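Local coordinates for protein 4-hydroxybenzoyl-CoA thioesterase (Staphylococcus aureus, PDB 6FDG) that probably hydrolyses acyl-CoA thioesters, likely 1,4-dihydroxy-2-naphthoyl-CoA in the vitamin K2 pathway, as a hotdog-fold thioesterase built of four copies, at residues 33-37 / 76-80; 20-26 / 64-70; 52-58 / 108-114; 1-5 / 136-140; 82-86 / 120-124. All blocks are in the same frame, centred on the assembly; numbering follows the deposited sequence. Where two conformers were deposited one is given.

Interaction 1: residues 33-37 / 76-80; sequences ARLDY and VKTWV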
# COMPACT_ATOMS: atom_id res chain seq x y z
N ALA A 33 12.43 -9.82 4.08
CA ALA A 33 13.50 -10.81 3.98
C ALA A 33 14.84 -10.26 4.30
O ALA A 33 15.61 -10.90 5.06
CB ALA A 33 13.42 -11.49 2.62
N ARG A 34 15.15 -9.09 3.78
CA ARG A 34 16.43 -8.48 4.02
C ARG A 34 16.62 -8.11 5.53
O ARG A 34 17.68 -8.36 6.11
CB ARG A 34 16.49 -7.14 3.18
CG ARG A 34 17.72 -6.36 3.35
CD ARG A 34 17.80 -5.20 2.36
NE ARG A 34 16.78 -4.20 2.53
CZ ARG A 34 15.76 -4.00 1.71
NH1 ARG A 34 14.94 -2.92 1.96
NH2 ARG A 34 15.39 -4.83 0.76
N LEU A 35 15.57 -7.63 6.15
CA LEU A 35 15.63 -7.29 7.58
C LEU A 35 15.75 -8.60 8.38
O LEU A 35 16.39 -8.53 9.49
CB LEU A 35 14.43 -6.43 7.96
CG LEU A 35 14.47 -4.99 7.44
CD1 LEU A 35 13.11 -4.29 7.67
CD2 LEU A 35 15.56 -4.15 8.13
N ASP A 36 15.17 -9.70 7.92
CA ASP A 36 15.32 -10.98 8.62
C ASP A 36 16.75 -11.43 8.45
O ASP A 36 17.36 -11.99 9.41
CB ASP A 36 14.35 -12.01 7.97
CG ASP A 36 14.28 -13.34 8.71
OD1 ASP A 36 14.23 -13.34 9.96
OD2 ASP A 36 14.30 -14.35 7.97
N TYR A 37 17.41 -11.30 7.29
CA TYR A 37 18.83 -11.63 7.07
C TYR A 37 19.64 -10.86 8.11
O TYR A 37 20.52 -11.42 8.79
CB TYR A 37 19.25 -11.33 5.64
CG TYR A 37 20.68 -11.53 5.36
CD1 TYR A 37 21.63 -10.54 5.65
CD2 TYR A 37 21.15 -12.71 4.76
CE1 TYR A 37 22.97 -10.70 5.38
CE2 TYR A 37 22.49 -12.90 4.46
CZ TYR A 37 23.41 -11.92 4.78
OH TYR A 37 24.78 -12.12 4.47
N VAL A 76 11.44 -16.94 1.12
CA VAL A 76 12.35 -15.99 0.48
C VAL A 76 13.77 -16.29 0.88
O VAL A 76 14.03 -16.26 2.09
CB VAL A 76 12.00 -14.52 0.74
CG1 VAL A 76 12.91 -13.67 -0.11
CG2 VAL A 76 10.54 -14.25 0.50
N LYS A 77 14.64 -16.60 -0.03
CA LYS A 77 16.07 -16.87 0.18
C LYS A 77 16.77 -15.55 -0.11
O LYS A 77 16.61 -15.00 -1.21
CB LYS A 77 16.56 -18.00 -0.72
CG LYS A 77 18.04 -18.29 -0.58
CD LYS A 77 18.39 -19.50 -1.48
CE LYS A 77 19.81 -19.94 -1.29
NZ LYS A 77 20.11 -21.11 -2.21
N THR A 78 17.60 -15.05 0.82
CA THR A 78 18.33 -13.78 0.75
C THR A 78 19.78 -13.96 0.94
O THR A 78 20.14 -14.67 1.91
CB THR A 78 17.80 -12.83 1.80
OG1 THR A 78 16.41 -12.65 1.70
CG2 THR A 78 18.47 -11.44 1.66
N TRP A 79 20.59 -13.32 0.17
CA TRP A 79 22.06 -13.32 0.42
C TRP A 79 22.63 -12.01 -0.09
O TRP A 79 21.94 -11.19 -0.76
CB TRP A 79 22.81 -14.47 -0.28
CG TRP A 79 22.79 -14.50 -1.71
CD1 TRP A 79 23.82 -14.08 -2.54
CD2 TRP A 79 21.80 -15.03 -2.60
NE1 TRP A 79 23.49 -14.29 -3.86
CE2 TRP A 79 22.26 -14.87 -3.90
CE3 TRP A 79 20.52 -15.60 -2.40
CZ2 TRP A 79 21.52 -15.37 -5.04
CZ3 TRP A 79 19.82 -15.97 -3.49
CH2 TRP A 79 20.32 -15.86 -4.74
N VAL A 80 23.82 -11.65 0.37
CA VAL A 80 24.53 -10.45 -0.05
C VAL A 80 25.44 -10.81 -1.20
O VAL A 80 26.49 -11.49 -1.02
CB VAL A 80 25.26 -9.82 1.13
CG1 VAL A 80 26.05 -8.61 0.58
CG2 VAL A 80 24.29 -9.42 2.22
O HOH W 1 25.42 -13.42 2.08
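Ala33 and Tyr37, one turn apart on helix 26-41, face Val76, Thr78 and Val80 of strand 73-83. The methyl of Ala33 sits between two strand side chains, with CB 3.5 Å from Val76 CG1 and 3.3 Å from Thr78 OG1. Thr78 places CG2 anti to its own backbone N (chi1 -54° for OG1), which turns the hydroxyl toward Ala33 and leaves Thr78 CG2 4.1 Å from Tyr37 CB. The Tyr37 ring meets the strand obliquely: CD2 comes 3.6 Å from Thr78 O, and the Tyr37 and Val80 side chains cross at about a right angle, Tyr37 OH lying 3.5 Å from Val80 CG2. No direct hydrogen bond joins 33-37 to 76-80. Instead, one water lies 2.8 Å from Tyr37 OH and accepts from Val80 N, so a polar tyrosine end is accommodated in a buried contact. Arg34 turns its guanidinium away from the strand, where NH2 bonds Tyr92 OH. Tyr133 and Val136 of helix 127-141 also touch the Tyr37 side chain. The short helix and strand axes pass 8.3 Å apart at -59°, and the small Ala33 suits this close approach. A long helix lying against a curved antiparallel sheet is the hallmark of the hotdog fold.

Interaction 2: residues 20-26 / 64-70; sequences VIYHGNY and YKKSIFY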
# COMPACT_ATOMS: atom_id res chain seq x y z
N VAL A 20 -3.74 -12.32 -8.27
CA VAL A 20 -2.33 -12.61 -8.01
C VAL A 20 -1.81 -11.47 -7.04
O VAL A 20 -2.44 -10.46 -6.91
CB VAL A 20 -1.49 -12.65 -9.26
CG1 VAL A 20 -2.01 -13.69 -10.30
CG2 VAL A 20 -1.31 -11.36 -9.95
N ILE A 21 -0.68 -11.74 -6.48
CA ILE A 21 0.04 -10.74 -5.70
C ILE A 21 0.49 -9.63 -6.64
O ILE A 21 1.18 -9.85 -7.58
CB ILE A 21 1.19 -11.31 -4.90
CG1 ILE A 21 0.70 -12.45 -3.98
CG2 ILE A 21 1.94 -10.21 -4.15
CD1 ILE A 21 -0.30 -12.18 -3.09
N TYR A 22 0.05 -8.37 -6.34
CA TYR A 22 0.40 -7.20 -7.17
C TYR A 22 1.89 -7.08 -7.29
O TYR A 22 2.60 -7.16 -6.26
CB TYR A 22 -0.25 -5.98 -6.57
CG TYR A 22 0.07 -4.70 -7.32
CD1 TYR A 22 -0.41 -4.51 -8.62
CD2 TYR A 22 0.90 -3.69 -6.76
CE1 TYR A 22 -0.07 -3.36 -9.37
CE2 TYR A 22 1.16 -2.52 -7.48
CZ TYR A 22 0.72 -2.45 -8.77
OH TYR A 22 1.01 -1.25 -9.48
N HIS A 23 2.42 -6.84 -8.48
CA HIS A 23 3.83 -6.89 -8.73
C HIS A 23 4.57 -5.83 -7.88
O HIS A 23 5.73 -6.03 -7.51
CB HIS A 23 4.17 -6.70 -10.24
CG HIS A 23 3.93 -5.33 -10.78
ND1 HIS A 23 2.71 -4.86 -11.14
CD2 HIS A 23 4.79 -4.33 -11.07
CE1 HIS A 23 2.84 -3.60 -11.63
NE2 HIS A 23 4.09 -3.27 -11.59
N GLY A 24 3.92 -4.71 -7.59
CA GLY A 24 4.56 -3.67 -6.75
C GLY A 24 4.73 -4.06 -5.34
O GLY A 24 5.48 -3.31 -4.64
N ASN A 25 4.16 -5.10 -4.82
CA ASN A 25 4.25 -5.51 -3.41
C ASN A 25 5.46 -6.34 -3.16
O ASN A 25 5.85 -6.54 -1.97
CB ASN A 25 2.98 -6.26 -2.94
CG ASN A 25 1.80 -5.39 -2.93
OD1 ASN A 25 1.89 -4.19 -2.71
ND2 ASN A 25 0.60 -5.99 -3.10
N TYR A 26 6.16 -6.79 -4.18
CA TYR A 26 7.29 -7.67 -3.94
C TYR A 26 8.44 -6.93 -3.29
O TYR A 26 9.18 -7.54 -2.52
CB TYR A 26 7.73 -8.31 -5.26
CG TYR A 26 6.82 -9.44 -5.75
CD1 TYR A 26 5.51 -9.28 -6.20
CD2 TYR A 26 7.32 -10.70 -5.72
CE1 TYR A 26 4.75 -10.30 -6.68
CE2 TYR A 26 6.52 -11.77 -6.27
CZ TYR A 26 5.29 -11.51 -6.71
OH TYR A 26 4.55 -12.60 -7.26
N TYR A 64 9.89 -11.79 -12.56
CA TYR A 64 8.73 -12.57 -12.15
C TYR A 64 8.68 -13.86 -13.05
O TYR A 64 8.36 -13.75 -14.22
CB TYR A 64 7.43 -11.80 -12.25
CG TYR A 64 7.46 -10.46 -11.44
CD1 TYR A 64 7.92 -9.33 -12.06
CD2 TYR A 64 6.99 -10.38 -10.21
CE1 TYR A 64 7.99 -8.11 -11.38
CE2 TYR A 64 7.01 -9.14 -9.49
CZ TYR A 64 7.49 -8.05 -10.10
OH TYR A 64 7.61 -6.82 -9.45
N LYS A 65 8.92 -15.01 -12.49
CA LYS A 65 8.89 -16.27 -13.29
C LYS A 65 7.59 -16.87 -13.25
O LYS A 65 7.21 -17.50 -14.32
CB LYS A 65 9.90 -17.24 -12.72
CG LYS A 65 11.29 -16.82 -12.50
CD LYS A 65 12.06 -16.29 -13.59
CE LYS A 65 13.47 -15.94 -12.99
NZ LYS A 65 14.42 -15.48 -13.99
N LYS A 66 6.85 -16.85 -12.18
CA LYS A 66 5.53 -17.42 -12.01
C LYS A 66 4.71 -16.46 -11.23
O LYS A 66 5.19 -15.92 -10.21
CB LYS A 66 5.57 -18.78 -11.22
CG LYS A 66 6.33 -19.87 -11.91
CD LYS A 66 6.11 -21.17 -11.14
CE LYS A 66 5.93 -22.39 -12.04
NZ LYS A 66 7.26 -22.82 -12.52
N SER A 67 3.45 -16.26 -11.54
CA SER A 67 2.51 -15.58 -10.66
C SER A 67 2.37 -16.23 -9.31
O SER A 67 2.49 -17.54 -9.20
CB SER A 67 1.14 -15.27 -11.36
OG SER A 67 1.35 -14.33 -12.38
N ILE A 68 2.14 -15.52 -8.25
CA ILE A 68 1.81 -16.02 -6.92
C ILE A 68 0.34 -15.74 -6.69
O ILE A 68 -0.12 -14.55 -6.68
CB ILE A 68 2.77 -15.47 -5.81
CG1 ILE A 68 4.22 -15.86 -6.19
CG2 ILE A 68 2.42 -15.89 -4.45
CD1 ILE A 68 5.30 -15.28 -5.29
N PHE A 69 -0.48 -16.84 -6.69
CA PHE A 69 -1.93 -16.72 -6.47
C PHE A 69 -2.19 -16.82 -5.00
O PHE A 69 -1.69 -17.69 -4.29
CB PHE A 69 -2.64 -17.81 -7.19
CG PHE A 69 -2.61 -17.67 -8.74
CD1 PHE A 69 -1.56 -18.20 -9.43
CD2 PHE A 69 -3.64 -17.04 -9.39
CE1 PHE A 69 -1.49 -18.09 -10.80
CE2 PHE A 69 -3.65 -16.94 -10.81
CZ PHE A 69 -2.53 -17.44 -11.48
N TYR A 70 -2.94 -15.88 -4.45
CA TYR A 70 -3.34 -15.88 -3.08
C TYR A 70 -4.50 -17.07 -2.84
O TYR A 70 -5.31 -17.26 -3.74
CB TYR A 70 -4.03 -14.54 -2.83
CG TYR A 70 -4.67 -14.50 -1.48
CD1 TYR A 70 -3.98 -14.18 -0.35
CD2 TYR A 70 -6.01 -14.99 -1.30
CE1 TYR A 70 -4.54 -14.27 0.90
CE2 TYR A 70 -6.59 -15.03 -0.06
CZ TYR A 70 -5.80 -14.54 1.03
OH TYR A 70 -6.38 -14.65 2.24
O HOH W 2 2.21 -12.26 -8.48
O HOH W 3 6.50 -13.79 -8.95
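The Tyr26 ring receives Tyr64 CE2 over the centre of one face, 3.6 Å above its plane, in a T-shaped (edge-to-face) stack with planes at 88° and centroids 4.9 Å apart. Ile21 O, Tyr22 O and a water lie at the Tyr26 edge. Val20 CG1 covers one face of Phe69 as a CH-pi contact, offset toward the rim. In the hotdog fold the contact joins the loop leading into helix 26-41, with that helix's first residue Tyr26, to the end of strand 57-64 and the loop after it. A single beta bridge, Val20 with Phe69, brings their backbones together, and Ile21 N donates to Ile68 O at 2.9 Å. Ile68 CD1 packs obliquely against the Tyr26 ring, 3.4 Å from Tyr26 OH. That hydroxyl also meets two waters: one accepts a long bond from Ile68 N and donates to Ile21 O, the other donates to Lys66 O. Phe117 of the third subunit meets Phe69, so the contact borders a subunit interface. Tyr64 OH donates to His23 O at 2.8 Å, from above the carbonyl plane, 43° out of it.

Interaction 3: residues 52-58 / 108-114; sequences GIISPVT and ELICIKE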
# COMPACT_ATOMS: atom_id res chain seq x y z
N GLY A 52 20.71 7.64 14.11
CA GLY A 52 20.56 8.64 13.12
C GLY A 52 21.05 8.31 11.70
O GLY A 52 21.31 9.15 10.95
N ILE A 53 21.11 6.99 11.44
CA ILE A 53 21.53 6.50 10.13
C ILE A 53 20.36 5.71 9.51
O ILE A 53 19.76 4.97 10.20
CB ILE A 53 22.78 5.62 10.25
CG1 ILE A 53 23.99 6.41 10.84
CG2 ILE A 53 23.23 5.05 8.87
CD1 ILE A 53 24.37 7.60 10.04
N ILE A 54 20.10 6.00 8.24
CA ILE A 54 19.05 5.25 7.46
C ILE A 54 19.75 4.59 6.32
O ILE A 54 20.68 5.11 5.73
CB ILE A 54 18.07 6.19 6.81
CG1 ILE A 54 17.40 7.05 7.85
CG2 ILE A 54 16.96 5.39 6.12
CD1 ILE A 54 16.61 8.12 7.19
N SER A 55 19.08 3.48 5.86
CA SER A 55 19.55 2.68 4.74
C SER A 55 18.47 2.55 3.62
O SER A 55 17.73 1.53 3.67
CB SER A 55 19.99 1.36 5.21
OG SER A 55 20.64 0.62 4.23
N PRO A 56 18.48 3.45 2.72
CA PRO A 56 17.51 3.32 1.63
C PRO A 56 17.98 2.50 0.49
O PRO A 56 19.18 2.35 0.19
CB PRO A 56 17.33 4.75 1.20
CG PRO A 56 18.69 5.39 1.39
CD PRO A 56 19.15 4.75 2.66
N VAL A 57 16.98 1.95 -0.20
CA VAL A 57 17.20 1.26 -1.55
C VAL A 57 17.51 2.22 -2.60
O VAL A 57 16.71 3.17 -2.79
CB VAL A 57 15.96 0.42 -1.84
CG1 VAL A 57 16.10 -0.13 -3.23
CG2 VAL A 57 15.83 -0.67 -0.85
N THR A 58 18.54 2.04 -3.38
CA THR A 58 18.95 2.82 -4.48
C THR A 58 18.76 2.17 -5.83
O THR A 58 18.79 2.85 -6.88
CB THR A 58 20.41 3.34 -4.31
OG1 THR A 58 21.29 2.21 -4.36
CG2 THR A 58 20.46 4.23 -3.08
N GLU A 108 19.97 -2.77 -4.24
CA GLU A 108 21.20 -2.07 -3.75
C GLU A 108 20.77 -1.17 -2.66
O GLU A 108 19.77 -0.43 -2.76
CB GLU A 108 21.80 -1.33 -4.92
CG GLU A 108 23.12 -0.57 -4.49
CD GLU A 108 23.61 0.23 -5.66
OE1 GLU A 108 22.84 1.10 -6.11
OE2 GLU A 108 24.73 0.01 -6.09
N LEU A 109 21.56 -1.14 -1.56
CA LEU A 109 21.33 -0.37 -0.33
C LEU A 109 22.58 0.47 -0.08
O LEU A 109 23.71 -0.02 -0.30
CB LEU A 109 21.07 -1.20 0.87
CG LEU A 109 19.76 -1.91 1.09
CD1 LEU A 109 18.79 -0.96 1.57
CD2 LEU A 109 19.22 -2.72 -0.04
N ILE A 110 22.39 1.65 0.41
CA ILE A 110 23.47 2.57 0.93
C ILE A 110 23.07 2.90 2.35
O ILE A 110 21.97 2.66 2.80
CB ILE A 110 23.73 3.81 0.04
CG1 ILE A 110 22.47 4.70 -0.03
CG2 ILE A 110 24.15 3.37 -1.31
CD1 ILE A 110 22.59 6.06 -0.68
N CYS A 111 23.99 3.57 3.09
CA CYS A 111 23.65 4.13 4.39
C CYS A 111 23.94 5.62 4.37
O CYS A 111 24.97 6.02 3.81
CB CYS A 111 24.53 3.47 5.46
SG CYS A 111 24.16 1.73 5.81
N ILE A 112 23.04 6.37 4.95
CA ILE A 112 23.11 7.82 4.95
C ILE A 112 22.70 8.36 6.30
O ILE A 112 22.06 7.79 7.09
CB ILE A 112 22.17 8.40 3.87
CG1 ILE A 112 20.70 8.15 4.17
CG2 ILE A 112 22.56 7.92 2.44
CD1 ILE A 112 19.77 8.73 3.09
N LYS A 113 23.17 9.64 6.53
CA LYS A 113 22.71 10.37 7.67
C LYS A 113 21.27 10.80 7.54
O LYS A 113 20.88 11.27 6.48
CB LYS A 113 23.59 11.64 7.86
CG LYS A 113 25.03 11.42 7.98
CD LYS A 113 25.41 10.61 9.15
CE LYS A 113 24.92 11.13 10.51
NZ LYS A 113 25.96 11.96 11.25
N GLU A 114 20.51 10.64 8.58
CA GLU A 114 19.03 10.88 8.54
C GLU A 114 18.78 12.33 8.29
O GLU A 114 17.80 12.71 7.58
CB GLU A 114 18.39 10.49 9.82
CG GLU A 114 16.88 10.69 9.78
CD GLU A 114 16.19 9.96 10.87
OE1 GLU A 114 16.84 9.77 11.95
OE2 GLU A 114 15.01 9.58 10.61
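Thr58 OG1 donates to Glu108 OE1 at 2.6 Å, reaching the carboxylate on its anti side and 30° out of its plane. Thr58 N also donates to Glu108 O, so two bonds join this pair. With chi1 at 67°, OG1 lies between backbone N and carbonyl carbon, and CG2 is left to cross Ile110 at about a right angle, 3.7 Å from its CG1. Farther along, Ser55 OG donates to Ile110 O at 2.8 Å, from above the carbonyl plane. Ile54 and Ile112 form a hydrogen-bonded antiparallel pair, with both N-H groups used. Val57 with Leu109 and Ile53 with Lys113 are non-hydrogen-bonded pairs; Val57 CG2 meets Leu109 CD1 at 3.8 Å, and Ile53 CD1 presses tightly on Lys113 CD, 3.3 Å away. Pro56 CG rests against Ile112 CD1 at 3.9 Å. Outside this shell, Ser55 N is hydrogen-bonded to Tyr45 OH, Met48 of helix 45-50 touches Ile53 and Cys111, and Arg34 touches Val57 and Leu109. Met18 of the third subunit packs on Ile54 and Pro56. Pro56 has no N-H to give, so the Ser55 hydroxyl appears to stand in, giving Ile110 O a donor across the irregular part of the antiparallel pairing.

Interaction 4: residues 1-5 / 136-140; sequences MIYSI and VQALN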
# COMPACT_ATOMS: atom_id res chain seq x y z
N MET A 1 26.73 -19.61 -1.00
CA MET A 1 26.59 -18.35 -0.30
C MET A 1 26.01 -18.57 1.11
O MET A 1 25.40 -19.62 1.43
CB MET A 1 25.64 -17.44 -1.04
CG MET A 1 25.80 -17.12 -2.49
SD MET A 1 27.39 -16.34 -2.73
CE MET A 1 27.50 -16.33 -4.50
N ILE A 2 26.25 -17.59 1.97
CA ILE A 2 25.63 -17.44 3.24
C ILE A 2 24.23 -16.86 3.02
O ILE A 2 24.13 -15.78 2.37
CB ILE A 2 26.44 -16.50 4.16
CG1 ILE A 2 27.88 -16.99 4.49
CG2 ILE A 2 25.67 -16.18 5.41
CD1 ILE A 2 28.13 -18.39 4.41
N TYR A 3 23.18 -17.47 3.44
CA TYR A 3 21.83 -17.01 3.14
C TYR A 3 20.88 -17.19 4.22
O TYR A 3 21.12 -18.01 5.17
CB TYR A 3 21.31 -17.69 1.89
CG TYR A 3 21.02 -19.24 2.01
CD1 TYR A 3 19.84 -19.72 2.42
CD2 TYR A 3 22.05 -20.17 1.80
CE1 TYR A 3 19.56 -21.14 2.59
CE2 TYR A 3 21.85 -21.55 1.96
CZ TYR A 3 20.62 -21.95 2.40
OH TYR A 3 20.29 -23.34 2.54
N SER A 4 19.76 -16.46 4.30
CA SER A 4 18.67 -16.64 5.18
C SER A 4 17.44 -17.17 4.37
O SER A 4 17.36 -16.98 3.16
CB SER A 4 18.31 -15.37 5.96
OG SER A 4 18.00 -14.36 5.03
N ILE A 5 16.50 -17.80 5.11
CA ILE A 5 15.18 -18.12 4.60
C ILE A 5 14.16 -17.51 5.43
O ILE A 5 14.15 -17.65 6.68
CB ILE A 5 14.93 -19.70 4.58
CG1 ILE A 5 15.95 -20.35 3.70
CG2 ILE A 5 13.44 -19.98 4.16
CD1 ILE A 5 15.82 -20.17 2.26
N VAL A 136 31.44 -12.39 5.88
CA VAL A 136 30.51 -13.07 4.96
C VAL A 136 30.96 -12.98 3.58
O VAL A 136 30.86 -13.93 2.80
CB VAL A 136 29.04 -12.55 5.23
CG1 VAL A 136 28.15 -13.03 4.11
CG2 VAL A 136 28.53 -13.02 6.56
N GLN A 137 31.39 -11.81 3.11
CA GLN A 137 31.81 -11.64 1.76
C GLN A 137 33.00 -12.63 1.38
O GLN A 137 33.01 -13.23 0.30
CB GLN A 137 32.30 -10.17 1.40
CG GLN A 137 32.73 -9.96 -0.02
CD GLN A 137 31.59 -10.20 -0.94
OE1 GLN A 137 30.61 -9.44 -0.96
NE2 GLN A 137 31.63 -11.27 -1.70
N ALA A 138 33.91 -12.72 2.31
CA ALA A 138 35.06 -13.65 2.08
C ALA A 138 34.57 -15.10 2.01
O ALA A 138 35.00 -15.87 1.12
CB ALA A 138 36.06 -13.44 3.22
N LEU A 139 33.63 -15.46 2.90
CA LEU A 139 33.07 -16.85 2.88
C LEU A 139 32.35 -17.11 1.56
O LEU A 139 32.40 -18.18 0.93
CB LEU A 139 32.20 -17.10 4.06
CG LEU A 139 32.87 -17.10 5.42
CD1 LEU A 139 31.89 -17.13 6.57
CD2 LEU A 139 33.94 -18.28 5.49
N ASN A 140 31.54 -16.10 1.12
CA ASN A 140 30.81 -16.20 -0.14
C ASN A 140 31.80 -16.37 -1.28
O ASN A 140 31.60 -17.24 -2.16
CB ASN A 140 29.91 -14.94 -0.40
CG ASN A 140 28.71 -14.93 0.43
OD1 ASN A 140 28.33 -15.92 1.02
ND2 ASN A 140 28.08 -13.79 0.58
O HOH W 1 25.42 -13.42 2.08
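The short strand 2-5 runs at 105° to the axis of helix 136-140, 9.6 Å away at closest approach, with Met1 and Asn140 nearest in the backbone. In this hotdog-fold thioesterase the contact joins the first sheet strand, 2-9, to helix 127-141 near the far end of the chain. Ile2 points toward the helix: its CB is 3.9 Å from Val136 CG1. Ile2 CD1 reaches Leu139 CB more loosely. Met1, bent at chi2, brings SD across Asn140 at about a right angle, 3.7 Å from CG. Tyr37 and Leu41 of helix 26-41 touch Val136, so Val136 packs between strand 2-9 and helix 26-41. The buried Asn140 amide serves both backbone polar atoms of Ile2: ND2 gives to a water at 3.1 Å, which in turn donates to Ile2 O. Its oxygen works directly, Ile2 N donating to Asn140 OD1 over 2.8 Å, nearly straight at 169° and tilted 17° from the carbonyl plane.

Interaction 5: residues 82-86 / 120-124; sequences KYSRL and IRLDR
Asp123 OD2 is met by two arginines, closely by Arg121 of its own segment and at longer range by Arg85 across the contact. Arg121 takes the carboxylate side-on with two nitrogens: NE to OD1 on the syn lone pair, and NH2 to OD2 at 2.9 Å, both oxygens lying near the guanidinium plane. Arg85 adds a longer salt bridge, NE to Asp123 OD2 at 3.5 Å. The carboxylate oxygen lies at the edge of the Arg85 guanidinium, whose plane stands 86° from that of the carboxylate. Asp123 CG sits between its backbone N and carbonyl carbon (chi1 60°), which turns the carboxylate toward both arginines. The shared negative charge should offset the closeness of the two cations. The backbones meet where the turn after strand 73-83 of the hotdog sheet abuts the start of helix 122-125, Arg121 occupying the N-cap position. There Leu122 N donates to Arg85 O at 2.9 Å, with an N-H...O angle of 170°. Leu86 CD2 packs on Arg121 CG at 3.7 Å, and a water lies within bonding distance of Leu86 O and Ile120 O. Nearer helix 127-141, Tyr83 and Leu122 cross at about a right angle, Leu122 CD2 coming 3.5 Å from Tyr83 OH. His130 of that helix takes part by a hydrogen bond between its ND1 and that hydroxyl, and it also touches Arg85 and Asp123.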
# COMPACT_ATOMS: atom_id res chain seq x y z
N LYS A 82 27.11 -8.66 -3.15
CA LYS A 82 28.29 -7.79 -3.15
C LYS A 82 28.22 -6.88 -1.92
O LYS A 82 27.21 -6.20 -1.71
CB LYS A 82 28.34 -6.90 -4.39
CG LYS A 82 28.18 -7.59 -5.78
CD LYS A 82 27.67 -6.68 -6.92
CE LYS A 82 27.85 -7.41 -8.26
NZ LYS A 82 28.49 -6.51 -9.28
N TYR A 83 29.29 -6.80 -1.13
CA TYR A 83 29.41 -5.89 -0.04
C TYR A 83 30.54 -4.97 -0.23
O TYR A 83 31.68 -5.44 -0.56
CB TYR A 83 29.59 -6.66 1.29
CG TYR A 83 30.01 -5.74 2.39
CD1 TYR A 83 29.10 -4.82 2.93
CD2 TYR A 83 31.30 -5.71 2.93
CE1 TYR A 83 29.47 -3.92 3.88
CE2 TYR A 83 31.67 -4.79 3.90
CZ TYR A 83 30.75 -3.90 4.36
OH TYR A 83 31.02 -2.96 5.33
N SER A 84 30.38 -3.68 -0.05
CA SER A 84 31.46 -2.73 0.11
C SER A 84 31.00 -1.80 1.24
O SER A 84 29.85 -1.77 1.67
CB SER A 84 31.75 -1.94 -1.09
OG SER A 84 30.82 -0.90 -1.32
N ARG A 85 31.99 -1.04 1.78
CA ARG A 85 31.63 -0.15 2.91
C ARG A 85 30.67 0.98 2.47
O ARG A 85 30.04 1.55 3.39
CB ARG A 85 32.93 0.55 3.37
CG ARG A 85 34.11 -0.34 3.75
CD ARG A 85 35.50 0.32 3.49
NE ARG A 85 36.60 -0.29 4.08
CZ ARG A 85 37.28 -1.31 3.58
NH1 ARG A 85 36.99 -1.89 2.42
NH2 ARG A 85 38.27 -1.82 4.30
N LEU A 86 30.48 1.25 1.21
CA LEU A 86 29.57 2.23 0.76
C LEU A 86 28.21 1.68 0.24
O LEU A 86 27.25 2.48 0.22
CB LEU A 86 30.19 3.09 -0.29
CG LEU A 86 31.28 4.10 0.28
CD1 LEU A 86 31.96 4.78 -0.88
CD2 LEU A 86 30.72 5.12 1.19
N ILE A 120 27.41 7.61 4.14
CA ILE A 120 28.47 7.27 5.08
C ILE A 120 29.03 5.92 4.79
O ILE A 120 28.43 5.06 4.10
CB ILE A 120 27.98 7.29 6.54
CG1 ILE A 120 26.73 6.40 6.86
CG2 ILE A 120 27.63 8.68 6.96
CD1 ILE A 120 27.10 5.11 7.46
N ARG A 121 30.18 5.65 5.35
CA ARG A 121 30.89 4.38 5.27
C ARG A 121 30.48 3.53 6.44
O ARG A 121 30.60 3.89 7.64
CB ARG A 121 32.43 4.55 5.33
CG ARG A 121 33.05 5.03 4.09
CD ARG A 121 34.39 5.58 4.29
NE ARG A 121 35.21 4.61 4.93
CZ ARG A 121 36.52 4.80 5.09
NH1 ARG A 121 37.07 5.89 4.63
NH2 ARG A 121 37.24 3.88 5.67
N LEU A 122 30.07 2.25 6.21
CA LEU A 122 29.64 1.37 7.29
C LEU A 122 30.74 1.11 8.31
O LEU A 122 30.38 1.04 9.50
CB LEU A 122 29.09 -0.01 6.75
CG LEU A 122 28.35 -0.89 7.71
CD1 LEU A 122 27.04 -0.31 8.11
CD2 LEU A 122 28.08 -2.25 7.07
N ASP A 123 32.00 1.00 7.87
CA ASP A 123 33.09 0.70 8.81
C ASP A 123 33.28 1.88 9.82
O ASP A 123 33.72 1.60 10.97
CB ASP A 123 34.38 0.38 8.09
CG ASP A 123 34.90 1.47 7.22
OD1 ASP A 123 34.20 2.20 6.54
OD2 ASP A 123 36.17 1.52 7.06
N ARG A 124 32.95 3.09 9.43
CA ARG A 124 33.22 4.21 10.40
C ARG A 124 32.14 4.31 11.37
O ARG A 124 32.40 4.70 12.51
CB ARG A 124 33.20 5.45 9.61
CG ARG A 124 34.34 5.61 8.75
CD ARG A 124 34.36 7.03 8.23
NE ARG A 124 35.68 7.42 7.75
CZ ARG A 124 35.92 8.52 7.00
NH1 ARG A 124 37.16 8.81 6.69
NH2 ARG A 124 34.93 9.32 6.63
O HOH W 4 26.72 4.60 1.81

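How the interactions relate
Interaction 1 lies about 3 Å from the chain centre, where helix 26-41 packs on strand 73-83. Interaction 4, about 10 Å away between centres, uses the neighbouring strand 2-9, shares a water with it and closes a loop enclosing the other four. Interaction 3 touches interaction 1 through Arg34; it also meets interaction 5, about 11 Å away between centres, through the Cys111 to Ile120 backbone. Interaction 5 continues strand 73-83 and meets interaction 4 at Gln137 and Tyr83. The segments of interactions 1, 2 and 3 alternate along the chain; interaction 5 opens after 1 and 2 close. Interaction 2 stands apart, about 32 Å from interaction 5 between centres. Interactions 2 and 3 both touch the third subunit, linking fold to assembly.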